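Local coordinates for protein KLLA0F20702p (Kluyveromyces lactis, PDB 5Y5A) that probably acts as the telomerase subunit Est1, of which this is the largely helical N-terminal part, binding Cdc13 so that telomerase is recruited to telomeres, at residues S323-P327 against M374-N379; L395-F399 against V439-A443; R475-F481 against D500-L506. One frame throughout, in Å; residues are numbered along the deposited sequence.

In the fold
From the N terminus onward the three contacts close one after another, so none nests in or crosses another. Interaction 1 closes the loop from helix 318-325 to the far end of the long helix 339-379. Helix 385-410 comes next, and interaction 2 ties its middle to the short helix 437-444. These two, both in the helical, TPR-clan Est1 DNA/RNA-binding region, are neighbours, their centres about 16 Å apart, and they touch where H324 CE1 lies 3.8 Å from F397 CB. Interaction 3 follows later, joining the loops before and after helix 483-487; its centre is about 27 Å from that of interaction 2. The first two thus join helix to helix, while the third fastens loop to loop.

Interaction 1 (S323-P327 against M374-N379); sequences SHIFP and MYQMIN
I325 CA, in the last turn of helix 318-325, comes within 5.3 Å of Y375 CA near the end of helix 339-379, and one residue later, at F326, the chain leaves the helical conformation. I325 is a knob in a hole made by M374, Y375, I378 and N379. With chi1 at -56°, CG2 stands anti to the backbone N and faces I378, I325 CG2 lying 3.8 Å from I378 CD1, while CG1 and CD1 run past Y375 to M374 CB. That same methyl of I378 meets the ring of F326, at 3.6 Å from F326 CZ. The polar link is a bond of 3.2 Å from N379 ND2 to I325 O. It is nearly straight (164°), lies in the amide plane of N379 and uses a lone pair of the carbonyl, so this oxygen at the helix end has a partner. ND2 also sits over the centre of one face of the Y375 ring, whose edge brings CE2 to 3.1 Å from H324 O. Around this knob, F275 of helix 271-279 covers I325 and M374, S390 and E391 of helix 385-410 pack on Y375, and V259 and S262 of helix 251-263 lie against M374.

Interaction 2 (L395-F399 against V439-A443); sequences LEFIF and VLKFA
L395 O takes the helical bond from F399 N at 2.9 Å and also lies in the plane of the F399 ring, at its edge; both residues turn their side chains to F442 of the other helix. No hydrogen bond joins the two segments. Their axes approach to 11.3 Å and run at 63° to each other, and F442 bridges the gap. With its CG trans to the backbone N (chi1 -174°), the ring reaches across to helix 395-399. L395 CG stands over one face in a CH-pi contact, 4.1 Å from the centroid of the F442 ring. At the rim, in the ring plane, E396 CG comes to 3.4 Å from F442 CZ. F399 meets F442 obliquely, the centroids of these two rings 5.2 Å apart and their planes at 42°, with F442 CD1 over the F399 face. The other end of the F399 ring reaches A443, F399 CE2 being 3.6 Å from A443 CB, and V439 CG1 comes in at the ring's edge. Cutting F442 back to an alanine is likely to open a gap between the helices, leaving L395 CG without the ring face it rests on and one face of F399 without this cover. W432 and I433 of helix 421-433 pack on both sets of residues, and F449 meets F399 edge-to-face. On the same short helix, L440 and K441 pack against the bound peptide, presumably from Cdc13. Across the two segments the chemistry is apolar, so shape fit, more than directed bonds, probably governs how they lie.

Interaction 3 (R475-F481 against D500-L506); sequences RPTRDYF and DFNDEKL
The side chain of R478 lies flat on F501 and meets D503 at its edge, and it can be traced atom by atom. From CB, a chi1 of 59° places R478 CG between the backbone N and the carbonyl carbon, 3.4 Å from D503 OD1. The chain then runs extended: R478 CD lies over the centre of the F501 ring in a CH-pi contact, 3.8 Å from its centroid. R478 NE gives a hydrogen bond of 2.8 Å to D503 OD1, nearly straight, and R478 NH2 gives one of 2.9 Å to D503 OD2 on its syn lone pair. This is a side-on, two-nitrogen salt bridge, guanidinium and carboxylate nearly coplanar. R478 CZ sits 3.5 Å from F501 CD2, the guanidinium stacked on that ring with planes at 13°, while F481 CD1 lies over the rim of the opposite face. At the tip, NH1 makes a salt bridge with D485, and Y482 adds a cation-pi contact.

Toward the start of the loop, K505 NZ donates to T477 OG1 at 2.7 Å, and N502 N makes a weak bond to P476 O. R475 NE donates to D500 O at 3.2 Å, in its own guanidinium plane but from above the carbonyl plane; NH2 of R475 bonds S499 O, and NH1 forms a salt bridge with an acidic side chain of the bound peptide. L506 CD2 packs on the carbonyl oxygens of R478 and D479. F481, D503 and L506 each pack on an apolar side chain of that peptide as well. The buried R478 thus has two carboxylates to balance its charge, which would probably favour ionised D503, while the F501 stack and the two bonds to D503 fix how the guanidinium is turned. R478 is one main link between two loops that lack regular structure, beside R475 and K505.

Interaction 1 (S323-P327 against M374-N379)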
loop_
_atom_site.group_PDB
_atom_site.type_symbol
_atom_site.label_atom_id
_atom_site.label_comp_id
_atom_site.label_asym_id
_atom_site.label_seq_id
_atom_site.Cartn_x
_atom_site.Cartn_y
_atom_site.Cartn_z
ATOM N N SER A 323 9.672 -17.283 5.714
ATOM C CA SER A 323 10.714 -18.065 6.366
ATOM C C SER A 323 11.771 -17.194 7.054
ATOM O O SER A 323 12.412 -17.634 8.004
ATOM C CB SER A 323 11.383 -18.994 5.363
ATOM O OG SER A 323 12.210 -18.271 4.466
ATOM N N HIS A 324 11.958 -15.965 6.586
ATOM C CA HIS A 324 12.894 -15.061 7.252
ATOM C C HIS A 324 12.273 -14.425 8.495
ATOM O O HIS A 324 12.907 -14.360 9.552
ATOM C CB HIS A 324 13.380 -13.978 6.290
ATOM C CG HIS A 324 14.497 -14.428 5.401
ATOM N ND1 HIS A 324 14.308 -14.774 4.081
ATOM C CD2 HIS A 324 15.813 -14.609 5.654
ATOM C CE1 HIS A 324 15.464 -15.138 3.554
ATOM N NE2 HIS A 324 16.392 -15.048 4.488
ATOM N N ILE A 325 11.036 -13.959 8.372
ATOM C CA ILE A 325 10.362 -13.332 9.505
ATOM C C ILE A 325 9.878 -14.368 10.524
ATOM O O ILE A 325 10.076 -14.200 11.721
ATOM C CB ILE A 325 9.179 -12.465 9.040
ATOM C CG1 ILE A 325 9.671 -11.428 8.019
ATOM C CG2 ILE A 325 8.521 -11.774 10.229
ATOM C CD1 ILE A 325 8.663 -10.317 7.727
ATOM N N PHE A 326 9.266 -15.442 10.038
ATOM C CA PHE A 326 8.703 -16.476 10.902
ATOM C C PHE A 326 9.332 -17.845 10.634
ATOM O O PHE A 326 8.652 -18.750 10.141
ATOM C CB PHE A 326 7.184 -16.567 10.694
ATOM C CG PHE A 326 6.462 -15.249 10.837
ATOM C CD1 PHE A 326 6.164 -14.733 12.098
ATOM C CD2 PHE A 326 6.060 -14.539 9.716
ATOM C CE1 PHE A 326 5.493 -13.528 12.240
ATOM C CE2 PHE A 326 5.382 -13.334 9.853
ATOM C CZ PHE A 326 5.099 -12.827 11.122
ATOM N N PRO A 327 10.626 -18.009 10.961
ATOM C CA PRO A 327 11.358 -19.224 10.574
ATOM C C PRO A 327 10.720 -20.525 11.067
ATOM O O PRO A 327 10.693 -21.507 10.318
ATOM C CB PRO A 327 12.739 -19.022 11.217
ATOM C CG PRO A 327 12.509 -18.052 12.333
ATOM C CD PRO A 327 11.451 -17.117 11.796
ATOM N N MET A 374 8.975 -4.934 8.476
ATOM C CA MET A 374 8.066 -5.846 9.175
ATOM C C MET A 374 8.899 -6.741 10.101
ATOM O O MET A 374 8.580 -6.907 11.278
ATOM C CB MET A 374 7.253 -6.697 8.193
ATOM C CG MET A 374 6.340 -5.892 7.261
ATOM S SD MET A 374 5.121 -4.884 8.144
ATOM C CE MET A 374 3.953 -6.145 8.662
ATOM N N TYR A 375 9.970 -7.307 9.545
ATOM C CA TYR A 375 10.905 -8.136 10.299
ATOM C C TYR A 375 11.376 -7.444 11.586
ATOM O O TYR A 375 11.411 -8.064 12.649
ATOM C CB TYR A 375 12.124 -8.502 9.425
ATOM C CG TYR A 375 13.140 -9.422 10.095
ATOM C CD1 TYR A 375 13.990 -8.950 11.086
ATOM C CD2 TYR A 375 13.250 -10.762 9.725
ATOM C CE1 TYR A 375 14.905 -9.773 11.703
ATOM C CE2 TYR A 375 14.174 -11.598 10.340
ATOM C CZ TYR A 375 14.999 -11.090 11.326
ATOM O OH TYR A 375 15.921 -11.892 11.947
ATOM N N GLN A 376 11.755 -6.173 11.490
ATOM C CA GLN A 376 12.311 -5.479 12.654
ATOM C C GLN A 376 11.245 -5.189 13.686
ATOM O O GLN A 376 11.514 -5.240 14.880
ATOM C CB GLN A 376 13.011 -4.183 12.233
ATOM C CG GLN A 376 14.192 -4.404 11.287
ATOM C CD GLN A 376 14.999 -3.145 11.075
ATOM O OE1 GLN A 376 16.221 -3.145 11.238
ATOM N NE2 GLN A 376 14.319 -2.055 10.724
ATOM N N MET A 377 10.030 -4.887 13.241
ATOM C CA MET A 377 8.952 -4.646 14.195
ATOM C C MET A 377 8.510 -5.944 14.855
ATOM O O MET A 377 8.181 -5.958 16.031
ATOM C CB MET A 377 7.758 -3.975 13.529
ATOM C CG MET A 377 8.016 -2.548 13.092
ATOM S SD MET A 377 6.576 -1.910 12.225
ATOM C CE MET A 377 5.498 -1.547 13.602
ATOM N N ILE A 378 8.521 -7.035 14.097
ATOM C CA ILE A 378 8.001 -8.303 14.603
ATOM C C ILE A 378 9.021 -9.019 15.490
ATOM O O ILE A 378 8.667 -9.549 16.544
ATOM C CB ILE A 378 7.559 -9.222 13.430
ATOM C CG1 ILE A 378 6.255 -8.688 12.817
ATOM C CG2 ILE A 378 7.380 -10.658 13.900
ATOM C CD1 ILE A 378 5.887 -9.310 11.477
ATOM N N ASN A 379 10.288 -9.001 15.088
ATOM C CA ASN A 379 11.330 -9.698 15.833
ATOM C C ASN A 379 12.159 -8.812 16.780
ATOM O O ASN A 379 12.969 -9.319 17.557
ATOM C CB ASN A 379 12.244 -10.423 14.853
ATOM C CG ASN A 379 11.528 -11.565 14.142
ATOM O OD1 ASN A 379 10.766 -12.303 14.759
ATOM N ND2 ASN A 379 11.754 -11.697 12.845
#

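Interaction 2 (L395-F399 against V439-A443)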
loop_
_atom_site.group_PDB
_atom_site.type_symbol
_atom_site.label_atom_id
_atom_site.label_comp_id
_atom_site.label_asym_id
_atom_site.label_seq_id
_atom_site.Cartn_x
_atom_site.Cartn_y
_atom_site.Cartn_z
ATOM N N LEU A 395 18.615 -9.438 4.772
ATOM C CA LEU A 395 19.110 -8.315 3.990
ATOM C C LEU A 395 19.892 -8.829 2.777
ATOM O O LEU A 395 19.781 -8.286 1.676
ATOM C CB LEU A 395 19.975 -7.415 4.874
ATOM C CG LEU A 395 20.084 -5.915 4.595
ATOM C CD1 LEU A 395 18.732 -5.295 4.305
ATOM C CD2 LEU A 395 20.727 -5.242 5.795
ATOM N N GLU A 396 20.655 -9.900 2.983
ATOM C CA GLU A 396 21.387 -10.541 1.896
ATOM C C GLU A 396 20.434 -11.039 0.820
ATOM O O GLU A 396 20.675 -10.815 -0.364
ATOM C CB GLU A 396 22.231 -11.708 2.415
ATOM C CG GLU A 396 23.485 -11.290 3.159
ATOM C CD GLU A 396 24.221 -12.467 3.763
ATOM O OE1 GLU A 396 23.749 -13.612 3.593
ATOM O OE2 GLU A 396 25.270 -12.247 4.409
ATOM N N PHE A 397 19.362 -11.717 1.235
ATOM C CA PHE A 397 18.365 -12.215 0.294
ATOM C C PHE A 397 17.731 -11.057 -0.458
ATOM O O PHE A 397 17.493 -11.135 -1.659
ATOM C CB PHE A 397 17.266 -13.029 1.003
ATOM C CG PHE A 397 16.082 -13.312 0.122
ATOM C CD1 PHE A 397 16.190 -14.209 -0.937
ATOM C CD2 PHE A 397 14.874 -12.659 0.325
ATOM C CE1 PHE A 397 15.103 -14.462 -1.779
ATOM C CE2 PHE A 397 13.785 -12.900 -0.503
ATOM C CZ PHE A 397 13.897 -13.806 -1.562
ATOM N N ILE A 398 17.442 -9.982 0.265
ATOM C CA ILE A 398 16.823 -8.822 -0.357
ATOM C C ILE A 398 17.731 -8.259 -1.449
ATOM O O ILE A 398 17.280 -7.967 -2.560
ATOM C CB ILE A 398 16.487 -7.746 0.695
ATOM C CG1 ILE A 398 15.377 -8.277 1.609
ATOM C CG2 ILE A 398 16.040 -6.455 0.032
ATOM C CD1 ILE A 398 14.919 -7.323 2.653
ATOM N N PHE A 399 19.024 -8.142 -1.159
ATOM C CA PHE A 399 19.927 -7.579 -2.159
ATOM C C PHE A 399 20.215 -8.573 -3.280
ATOM O O PHE A 399 20.524 -8.179 -4.399
ATOM C CB PHE A 399 21.210 -7.081 -1.491
ATOM C CG PHE A 399 21.076 -5.684 -0.960
ATOM C CD1 PHE A 399 20.477 -5.451 0.266
ATOM C CD2 PHE A 399 21.466 -4.601 -1.727
ATOM C CE1 PHE A 399 20.322 -4.158 0.750
ATOM C CE2 PHE A 399 21.307 -3.301 -1.251
ATOM C CZ PHE A 399 20.740 -3.083 -0.011
ATOM N N VAL A 439 21.172 0.006 6.140
ATOM C CA VAL A 439 20.951 -0.527 4.803
ATOM C C VAL A 439 21.990 0.050 3.847
ATOM O O VAL A 439 22.544 -0.664 3.015
ATOM C CB VAL A 439 19.523 -0.227 4.303
ATOM C CG1 VAL A 439 19.339 -0.720 2.873
ATOM C CG2 VAL A 439 18.509 -0.872 5.228
ATOM N N LEU A 440 22.264 1.342 3.998
ATOM C CA LEU A 440 23.320 2.008 3.244
ATOM C C LEU A 440 24.670 1.326 3.440
ATOM O O LEU A 440 25.414 1.130 2.482
ATOM C CB LEU A 440 23.421 3.481 3.654
ATOM C CG LEU A 440 24.597 4.255 3.055
ATOM C CD1 LEU A 440 24.516 4.275 1.534
ATOM C CD2 LEU A 440 24.662 5.667 3.611
ATOM N N LYS A 441 24.989 0.963 4.682
ATOM C CA LYS A 441 26.275 0.328 4.956
ATOM C C LYS A 441 26.369 -1.053 4.310
ATOM O O LYS A 441 27.398 -1.397 3.746
ATOM C CB LYS A 441 26.520 0.232 6.461
ATOM C CG LYS A 441 26.775 1.591 7.097
ATOM C CD LYS A 441 26.725 1.544 8.615
ATOM C CE LYS A 441 26.981 2.927 9.218
ATOM N NZ LYS A 441 26.820 2.944 10.703
ATOM N N PHE A 442 25.296 -1.836 4.395
ATOM C CA PHE A 442 25.259 -3.150 3.760
ATOM C C PHE A 442 25.431 -3.024 2.240
ATOM O O PHE A 442 26.187 -3.778 1.623
ATOM C CB PHE A 442 23.937 -3.872 4.080
ATOM C CG PHE A 442 23.880 -5.295 3.578
ATOM C CD1 PHE A 442 23.509 -5.576 2.272
ATOM C CD2 PHE A 442 24.206 -6.355 4.418
ATOM C CE1 PHE A 442 23.458 -6.883 1.807
ATOM C CE2 PHE A 442 24.151 -7.661 3.961
ATOM C CZ PHE A 442 23.775 -7.925 2.648
ATOM N N ALA A 443 24.712 -2.070 1.656
ATOM C CA ALA A 443 24.729 -1.842 0.217
ATOM C C ALA A 443 26.110 -1.412 -0.277
ATOM O O ALA A 443 26.583 -1.892 -1.303
ATOM C CB ALA A 443 23.680 -0.795 -0.156
#

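Interaction 3 (R475-F481 against D500-L506)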
loop_
_atom_site.group_PDB
_atom_site.type_symbol
_atom_site.label_atom_id
_atom_site.label_comp_id
_atom_site.label_asym_id
_atom_site.label_seq_id
_atom_site.Cartn_x
_atom_site.Cartn_y
_atom_site.Cartn_z
ATOM N N ARG A 475 21.560 18.012 -9.042
ATOM C CA ARG A 475 20.267 17.398 -8.729
ATOM C C ARG A 475 19.138 17.809 -9.672
ATOM O O ARG A 475 18.826 18.994 -9.809
ATOM C CB ARG A 475 19.881 17.732 -7.288
ATOM C CG ARG A 475 18.972 16.718 -6.612
ATOM C CD ARG A 475 19.100 16.867 -5.108
ATOM N NE ARG A 475 18.125 16.088 -4.358
ATOM C CZ ARG A 475 17.887 16.258 -3.062
ATOM N NH1 ARG A 475 18.558 17.181 -2.385
ATOM N NH2 ARG A 475 16.982 15.513 -2.442
ATOM N N PRO A 476 18.524 16.820 -10.332
ATOM C CA PRO A 476 17.425 17.059 -11.274
ATOM C C PRO A 476 16.159 17.575 -10.582
ATOM O O PRO A 476 15.970 17.361 -9.385
ATOM C CB PRO A 476 17.181 15.674 -11.891
ATOM C CG PRO A 476 18.421 14.889 -11.597
ATOM C CD PRO A 476 18.911 15.400 -10.286
ATOM N N THR A 477 15.315 18.271 -11.336
ATOM C CA THR A 477 14.023 18.716 -10.830
ATOM C C THR A 477 12.913 18.355 -11.806
ATOM O O THR A 477 13.157 17.741 -12.850
ATOM C CB THR A 477 13.991 20.232 -10.580
ATOM O OG1 THR A 477 14.123 20.934 -11.822
ATOM C CG2 THR A 477 15.114 20.650 -9.639
ATOM N N ARG A 478 11.698 18.761 -11.463
ATOM C CA ARG A 478 10.501 18.337 -12.174
ATOM C C ARG A 478 9.292 19.139 -11.717
ATOM O O ARG A 478 9.365 19.884 -10.738
ATOM C CB ARG A 478 10.253 16.860 -11.935
ATOM C CG ARG A 478 10.083 16.544 -10.468
ATOM C CD ARG A 478 9.780 15.097 -10.289
ATOM N NE ARG A 478 9.701 14.712 -8.886
ATOM C CZ ARG A 478 9.280 13.519 -8.494
ATOM N NH1 ARG A 478 8.899 12.638 -9.413
ATOM N NH2 ARG A 478 9.232 13.206 -7.204
ATOM N N ASP A 479 8.170 18.967 -12.407
ATOM C CA ASP A 479 6.995 19.783 -12.128
ATOM C C ASP A 479 5.850 19.008 -11.492
ATOM O O ASP A 479 4.861 19.608 -11.058
ATOM C CB ASP A 479 6.519 20.457 -13.413
ATOM C CG ASP A 479 7.495 21.506 -13.904
ATOM O OD1 ASP A 479 8.231 22.061 -13.060
ATOM O OD2 ASP A 479 7.535 21.770 -15.123
ATOM N N TYR A 480 5.989 17.687 -11.413
ATOM C CA TYR A 480 4.928 16.851 -10.864
ATOM C C TYR A 480 5.429 15.470 -10.461
ATOM O O TYR A 480 6.534 15.062 -10.831
ATOM C CB TYR A 480 3.777 16.717 -11.873
ATOM C CG TYR A 480 4.154 16.080 -13.200
ATOM C CD1 TYR A 480 4.070 14.703 -13.380
ATOM C CD2 TYR A 480 4.578 16.856 -14.278
ATOM C CE1 TYR A 480 4.403 14.115 -14.584
ATOM C CE2 TYR A 480 4.917 16.271 -15.490
ATOM C CZ TYR A 480 4.826 14.901 -15.637
ATOM O OH TYR A 480 5.158 14.310 -16.840
ATOM N N PHE A 481 4.607 14.756 -9.695
ATOM C CA PHE A 481 4.941 13.409 -9.238
ATOM C C PHE A 481 4.749 12.373 -10.343
ATOM O O PHE A 481 3.843 12.497 -11.168
ATOM C CB PHE A 481 4.086 13.025 -8.026
ATOM C CG PHE A 481 4.694 13.395 -6.702
ATOM C CD1 PHE A 481 5.805 14.223 -6.636
ATOM C CD2 PHE A 481 4.161 12.899 -5.522
ATOM C CE1 PHE A 481 6.361 14.557 -5.421
ATOM C CE2 PHE A 481 4.714 13.232 -4.300
ATOM C CZ PHE A 481 5.817 14.060 -4.249
ATOM N N ASP A 500 14.957 11.582 -4.116
ATOM C CA ASP A 500 16.079 11.672 -5.050
ATOM C C ASP A 500 16.005 12.961 -5.873
ATOM O O ASP A 500 17.019 13.611 -6.102
ATOM C CB ASP A 500 16.139 10.453 -5.973
ATOM C CG ASP A 500 14.777 10.056 -6.519
ATOM O OD1 ASP A 500 13.802 10.819 -6.338
ATOM O OD2 ASP A 500 14.685 8.971 -7.132
ATOM N N PHE A 501 14.809 13.333 -6.311
ATOM C CA PHE A 501 14.604 14.645 -6.914
ATOM C C PHE A 501 14.645 15.719 -5.841
ATOM O O PHE A 501 14.475 15.428 -4.657
ATOM C CB PHE A 501 13.259 14.729 -7.638
ATOM C CG PHE A 501 13.213 13.999 -8.943
ATOM C CD1 PHE A 501 13.667 14.603 -10.109
ATOM C CD2 PHE A 501 12.692 12.720 -9.013
ATOM C CE1 PHE A 501 13.611 13.936 -11.322
ATOM C CE2 PHE A 501 12.638 12.048 -10.213
ATOM C CZ PHE A 501 13.093 12.655 -11.372
ATOM N N ASN A 502 14.848 16.963 -6.259
ATOM C CA ASN A 502 14.636 18.095 -5.369
ATOM C C ASN A 502 13.298 18.749 -5.695
ATOM O O ASN A 502 13.211 19.592 -6.590
ATOM C CB ASN A 502 15.776 19.111 -5.481
ATOM C CG ASN A 502 15.779 20.116 -4.339
ATOM O OD1 ASN A 502 15.002 19.997 -3.388
ATOM N ND2 ASN A 502 16.662 21.103 -4.423
ATOM N N ASP A 503 12.255 18.340 -4.977
ATOM C CA ASP A 503 10.905 18.840 -5.230
ATOM C C ASP A 503 10.647 20.095 -4.407
ATOM O O ASP A 503 9.501 20.483 -4.179
ATOM C CB ASP A 503 9.866 17.760 -4.921
ATOM C CG ASP A 503 9.971 16.567 -5.860
ATOM O OD1 ASP A 503 10.264 16.785 -7.057
ATOM O OD2 ASP A 503 9.771 15.417 -5.407
ATOM N N GLU A 504 11.739 20.712 -3.967
ATOM C CA GLU A 504 11.718 21.930 -3.168
ATOM C C GLU A 504 10.730 22.955 -3.708
ATOM O O GLU A 504 9.832 23.394 -2.998
ATOM C CB GLU A 504 13.123 22.533 -3.127
ATOM C CG GLU A 504 13.406 23.455 -1.964
ATOM C CD GLU A 504 14.823 24.006 -2.011
ATOM O OE1 GLU A 504 15.564 23.664 -2.957
ATOM O OE2 GLU A 504 15.198 24.783 -1.108
ATOM N N LYS A 505 10.887 23.302 -4.983
ATOM C CA LYS A 505 10.090 24.350 -5.607
ATOM C C LYS A 505 8.621 23.997 -5.859
ATOM O O LYS A 505 7.810 24.898 -6.081
ATOM C CB LYS A 505 10.731 24.758 -6.931
ATOM C CG LYS A 505 10.795 23.643 -7.954
ATOM C CD LYS A 505 11.635 24.082 -9.131
ATOM C CE LYS A 505 11.806 22.975 -10.145
ATOM N NZ LYS A 505 12.957 23.282 -11.041
ATOM N N LEU A 506 8.273 22.725 -5.847
ATOM C CA LEU A 506 6.903 22.341 -6.109
ATOM C C LEU A 506 5.907 23.007 -5.194
ATOM O O LEU A 506 4.812 23.333 -5.592
ATOM C CB LEU A 506 6.747 20.836 -5.955
ATOM C CG LEU A 506 7.190 19.940 -7.094
ATOM C CD1 LEU A 506 6.439 18.635 -7.055
ATOM C CD2 LEU A 506 6.938 20.641 -8.402
#